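Putative tRNA synthase (Salmonella typhimurium, PDB 3DQQ) probably catalyses the ATP-dependent phosphorylation of 3-oxo-tetronate to 3-oxo-tetronate 4-phosphate, as a member of the four-carbon acid sugar kinase family. Local coordinates at residues F357-A360 with T364-V367; C382-V387 with F412-R417. One frame throughout, in Å; residues are numbered along the deposited sequence.

Strand 356-360 connects the two contacts, whose centres lie about 14 Å apart: it forms one side of contact 1 and packs on helix 411-417 of contact 2. Contact 1 sets this strand against the start of helix 362-371 and includes Thr-364, which by similarity binds ATP. The side chain of Ala-360 is about 5 Å from that of Ser-259, another such residue. Contact 2 fastens a hairpin turn to helix 411-417. Ile-358 CG2 meets Phe-412 CD1 at 3.6 Å, and Ala-360 CB meets Phe-412 CZ at 3.9 Å. The hairpin is farther from the probable nucleotide site: the Ser-384 side chain is about 12 Å from Gly-404, also an ATP-binding residue by similarity.

Contact 1 of 2, residues F357-A360 with T364-V367; sequences FIVA and TSGV
With chi1 of Val-359 at -178°, its CG1 extends opposite the backbone N and reaches the first turn of the helix, where Thr-364 and Ser-365 receive it. In Thr-364, chi1 of -46° puts CG2 anti to the backbone N, with the CB-CG2 bond lying crosswise to the valine methyl. The tip of Val-359 CG1 meets the flank of the threonine methyl, 3.8 Å from Thr-364 CG2. The same Val-359 CG1 comes 3.7 Å from Ser-365 N and also stands 3.7 Å from Ser-365 OG, so one branch of the valine fills the corner between the two helix residues. One residue further along the strand, the main chain does the touching. Ala-360 O approaches Thr-364 CB at 3.7 Å, whereas the CB of Ala-360 points away from the helix, on the side of Ser-257. Leu-401 of strand 398-402 packs against both Val-359 and Ser-365, extending the apolar layer between strand and helix.

Gly-361 links the strand to helix 362-371, whose first residues are Gly-362 and Glu-363. Together with Thr-364 these three are predicted, by similarity, to bind ATP. The tight strand-to-helix connection probably places the N-terminal end of the helix at the nucleotide site, where its dipole could favour phosphate groups.

No hydrogen bond joins the two segments. The hydroxyls instead find partners beyond them: Ser-365 OG bonds to the carbonyl of Gly-361, and Thr-364 OG1 bonds to Glu-339 of helix 336-351. The contact therefore rests on van der Waals packing, while the polar bonds that steady the helix start are made with the connecting turn and a neighbouring helix.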
loop_
_atom_site.group_PDB
_atom_site.type_symbol
_atom_site.label_atom_id
_atom_site.label_comp_id
_atom_site.label_asym_id
_atom_site.label_seq_id
_atom_site.Cartn_x
_atom_site.Cartn_y
_atom_site.Cartn_z
ATOM N N PHE A 357 -27.417 0.667 0.084
ATOM C CA PHE A 357 -26.118 0.656 0.717
ATOM C C PHE A 357 -25.031 0.920 -0.314
ATOM O O PHE A 357 -24.802 0.109 -1.209
ATOM C CB PHE A 357 -25.872 -0.702 1.315
ATOM C CG PHE A 357 -26.689 -0.996 2.517
ATOM C CD1 PHE A 357 -26.116 -1.018 3.773
ATOM C CD2 PHE A 357 -28.040 -1.264 2.411
ATOM C CE1 PHE A 357 -26.891 -1.302 4.911
ATOM C CE2 PHE A 357 -28.810 -1.546 3.546
ATOM C CZ PHE A 357 -28.230 -1.567 4.787
ATOM N N ILE A 358 -24.356 2.052 -0.187
ATOM C CA ILE A 358 -23.271 2.403 -1.063
ATOM C C ILE A 358 -21.996 2.038 -0.299
ATOM O O ILE A 358 -21.712 2.611 0.728
ATOM C CB ILE A 358 -23.347 3.909 -1.422
ATOM C CG1 ILE A 358 -24.713 4.218 -2.049
ATOM C CG2 ILE A 358 -22.191 4.326 -2.352
ATOM C CD1 ILE A 358 -25.056 5.711 -2.163
ATOM N N VAL A 359 -21.250 1.054 -0.776
ATOM C CA VAL A 359 -20.150 0.520 0.011
ATOM C C VAL A 359 -18.839 0.654 -0.771
ATOM O O VAL A 359 -18.778 0.308 -1.956
ATOM C CB VAL A 359 -20.411 -0.951 0.372
ATOM C CG1 VAL A 359 -19.289 -1.507 1.234
ATOM C CG2 VAL A 359 -21.768 -1.085 1.052
ATOM N N ALA A 360 -17.808 1.190 -0.117
ATOM C CA ALA A 360 -16.473 1.326 -0.703
ATOM C C ALA A 360 -15.525 0.334 -0.021
ATOM O O ALA A 360 -15.426 0.298 1.211
ATOM C CB ALA A 360 -15.960 2.725 -0.535
ATOM N N THR A 364 -15.002 -4.798 2.651
ATOM C CA THR A 364 -16.162 -4.217 3.253
ATOM C C THR A 364 -17.430 -4.622 2.512
ATOM O O THR A 364 -18.449 -4.970 3.167
ATOM C CB THR A 364 -16.028 -2.696 3.338
ATOM O OG1 THR A 364 -14.729 -2.395 3.845
ATOM C CG2 THR A 364 -17.098 -2.088 4.268
ATOM N N SER A 365 -17.362 -4.627 1.175
ATOM C CA SER A 365 -18.487 -5.109 0.363
ATOM C C SER A 365 -18.821 -6.539 0.708
ATOM O O SER A 365 -19.977 -6.907 0.866
ATOM C CB SER A 365 -18.199 -4.990 -1.133
ATOM O OG SER A 365 -17.922 -3.625 -1.503
ATOM N N GLY A 366 -17.797 -7.349 0.864
ATOM C CA GLY A 366 -17.995 -8.704 1.290
ATOM C C GLY A 366 -18.705 -8.823 2.609
ATOM O O GLY A 366 -19.683 -9.569 2.719
ATOM N N VAL A 367 -18.240 -8.084 3.618
ATOM C CA VAL A 367 -18.800 -8.262 4.933
ATOM C C VAL A 367 -20.217 -7.709 5.002
ATOM O O VAL A 367 -21.045 -8.267 5.726
ATOM C CB VAL A 367 -17.926 -7.698 6.116
ATOM C CG1 VAL A 367 -16.441 -7.837 5.871
ATOM C CG2 VAL A 367 -18.313 -6.292 6.454
#

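Contact 2 of 2, residues C382-V387 with F412-R417; sequences CISPGV and FIRAQR
Ile-383 and Ala-415 are the closest backbone positions of the two segments, their CA atoms 5.8 Å apart, where the corner after strand 376-382 meets helix 411-417. The chain bends at Ile-383 and then reverses through a type II turn from Ser-384 to Val-387, with Gly-386 taking the positive phi that favours glycine. Ile-383 N bonds to Val-387 O at 2.9 Å, and Ser-384 N makes a weak bond to that same oxygen.

The side chain of Ile-383 rests on the helix. Ile-383 CG2 lies 3.7 Å from Ala-415 N, and both CG2 and CD1 approach the Ala-415 methyl. Phe-411, from the beginning of the helix, also packs against Ile-383 and Ser-384.

Through their shared use of Val-387 O, the successive residues Ile-383 and Ser-384 both face the single Val-387, which is a classic beta bulge. It sits at the end of the beta hairpin formed by strands 376-382 and 387-392.

Arg-414 reaches from the helix to the carbonyl of Ile-383. A bend at chi3 (-45°) turns the guanidinium back toward the bulge, and CG2 of Ile-383 lies over one of its faces. Arg-414 NH2 is placed to donate to Ile-383 O from above the carbonyl plane, though the modelled 2.5 Å is doubtfully short. Arg-414 NH1 adds a weak bond to Ile-383 O at 3.2 Å. Ser-384 OG lies near the guanidinium plane, 2.8 Å from Arg-414 NH2. Salt bridges from NE to Asp-408 and from NH1 to Glu-418 hold the rest of the group, restricting its rotation and probably balancing its charge. From the next residue of the helix, Ala-415 O accepts a hydrogen bond from Trp-389 NE1 of strand 387-392.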
loop_
_atom_site.group_PDB
_atom_site.type_symbol
_atom_site.label_atom_id
_atom_site.label_comp_id
_atom_site.label_asym_id
_atom_site.label_seq_id
_atom_site.Cartn_x
_atom_site.Cartn_y
_atom_site.Cartn_z
ATOM N N CYS A 382 -25.056 1.019 -14.476
ATOM C CA CYS A 382 -23.781 1.512 -14.007
ATOM C C CYS A 382 -23.799 2.843 -13.381
ATOM O O CYS A 382 -24.439 3.740 -13.881
ATOM C CB CYS A 382 -22.874 1.735 -15.167
ATOM S SG CYS A 382 -22.268 0.250 -15.601
ATOM N N ILE A 383 -23.006 2.989 -12.340
ATOM C CA ILE A 383 -22.758 4.271 -11.767
ATOM C C ILE A 383 -21.438 4.694 -12.377
ATOM O O ILE A 383 -21.270 5.818 -12.769
ATOM C CB ILE A 383 -22.725 4.189 -10.224
ATOM C CG1 ILE A 383 -24.044 3.581 -9.700
ATOM C CG2 ILE A 383 -22.488 5.555 -9.641
ATOM C CD1 ILE A 383 -23.956 2.902 -8.371
ATOM N N SER A 384 -20.499 3.773 -12.470
ATOM C CA SER A 384 -19.202 4.018 -13.070
ATOM C C SER A 384 -18.849 2.689 -13.651
ATOM O O SER A 384 -19.470 1.697 -13.330
ATOM C CB SER A 384 -18.149 4.376 -12.014
ATOM O OG SER A 384 -18.263 5.721 -11.554
ATOM N N PRO A 385 -17.848 2.644 -14.506
ATOM C CA PRO A 385 -17.516 1.343 -15.067
ATOM C C PRO A 385 -17.156 0.358 -13.989
ATOM O O PRO A 385 -16.369 0.680 -13.109
ATOM C CB PRO A 385 -16.298 1.644 -15.937
ATOM C CG PRO A 385 -16.482 3.096 -16.309
ATOM C CD PRO A 385 -17.005 3.717 -15.055
ATOM N N GLY A 386 -17.760 -0.829 -14.065
ATOM C CA GLY A 386 -17.472 -1.944 -13.157
ATOM C C GLY A 386 -18.342 -1.910 -11.915
ATOM O O GLY A 386 -18.323 -2.858 -11.131
ATOM N N VAL A 387 -19.113 -0.837 -11.740
ATOM C CA VAL A 387 -19.825 -0.601 -10.515
ATOM C C VAL A 387 -21.259 -0.232 -10.764
ATOM O O VAL A 387 -21.599 0.953 -10.762
ATOM C CB VAL A 387 -19.160 0.508 -9.733
ATOM C CG1 VAL A 387 -19.789 0.612 -8.327
ATOM C CG2 VAL A 387 -17.669 0.225 -9.686
ATOM N N PHE A 412 -20.028 8.839 -4.710
ATOM C CA PHE A 412 -21.042 8.688 -3.678
ATOM C C PHE A 412 -22.223 9.625 -3.895
ATOM O O PHE A 412 -23.347 9.328 -3.433
ATOM C CB PHE A 412 -20.475 8.965 -2.281
ATOM C CG PHE A 412 -19.407 8.026 -1.835
ATOM C CD1 PHE A 412 -19.481 6.685 -2.080
ATOM C CD2 PHE A 412 -18.349 8.486 -1.107
ATOM C CE1 PHE A 412 -18.493 5.825 -1.650
ATOM C CE2 PHE A 412 -17.344 7.605 -0.659
ATOM C CZ PHE A 412 -17.431 6.285 -0.933
ATOM N N ILE A 413 -21.979 10.767 -4.546
ATOM C CA ILE A 413 -23.097 11.622 -4.944
ATOM C C ILE A 413 -23.803 11.035 -6.169
ATOM O O ILE A 413 -25.022 10.905 -6.168
ATOM C CB ILE A 413 -22.688 13.071 -5.248
ATOM C CG1 ILE A 413 -22.247 13.773 -3.984
ATOM C CG2 ILE A 413 -23.857 13.845 -5.750
ATOM C CD1 ILE A 413 -22.135 15.251 -4.144
ATOM N N ARG A 414 -23.049 10.658 -7.199
ATOM C CA ARG A 414 -23.684 10.236 -8.444
ATOM C C ARG A 414 -24.551 9.041 -8.197
ATOM O O ARG A 414 -25.678 9.012 -8.670
ATOM C CB ARG A 414 -22.665 9.972 -9.552
ATOM C CG ARG A 414 -21.884 11.285 -9.879
ATOM C CD ARG A 414 -21.100 11.283 -11.208
ATOM N NE ARG A 414 -20.355 10.032 -11.373
ATOM C CZ ARG A 414 -20.793 8.967 -12.048
ATOM N NH1 ARG A 414 -21.982 8.959 -12.657
ATOM N NH2 ARG A 414 -20.012 7.896 -12.113
ATOM N N ALA A 415 -24.042 8.099 -7.402
ATOM C CA ALA A 415 -24.787 6.914 -7.001
ATOM C C ALA A 415 -26.221 7.236 -6.590
ATOM O O ALA A 415 -27.119 6.437 -6.769
ATOM C CB ALA A 415 -24.070 6.245 -5.855
ATOM N N GLN A 416 -26.419 8.421 -6.028
ATOM C CA GLN A 416 -27.701 8.825 -5.504
ATOM C C GLN A 416 -28.448 9.733 -6.458
ATOM O O GLN A 416 -29.626 9.559 -6.685
ATOM C CB GLN A 416 -27.486 9.560 -4.185
ATOM C CG GLN A 416 -27.230 8.662 -2.997
ATOM C CD GLN A 416 -26.847 9.427 -1.739
ATOM O OE1 GLN A 416 -25.699 9.819 -1.555
ATOM N NE2 GLN A 416 -27.802 9.622 -0.866
ATOM N N ARG A 417 -27.746 10.723 -6.989
ATOM C CA ARG A 417 -28.365 11.823 -7.732
ATOM C C ARG A 417 -28.777 11.428 -9.134
ATOM O O ARG A 417 -29.772 11.917 -9.660
ATOM C CB ARG A 417 -27.390 12.993 -7.847
ATOM C CG ARG A 417 -27.193 13.768 -6.570
ATOM C CD ARG A 417 -28.164 14.919 -6.423
ATOM N NE ARG A 417 -27.884 15.703 -5.216
ATOM C CZ ARG A 417 -26.830 16.516 -5.065
ATOM N NH1 ARG A 417 -25.899 16.678 -6.021
ATOM N NH2 ARG A 417 -26.694 17.172 -3.928
#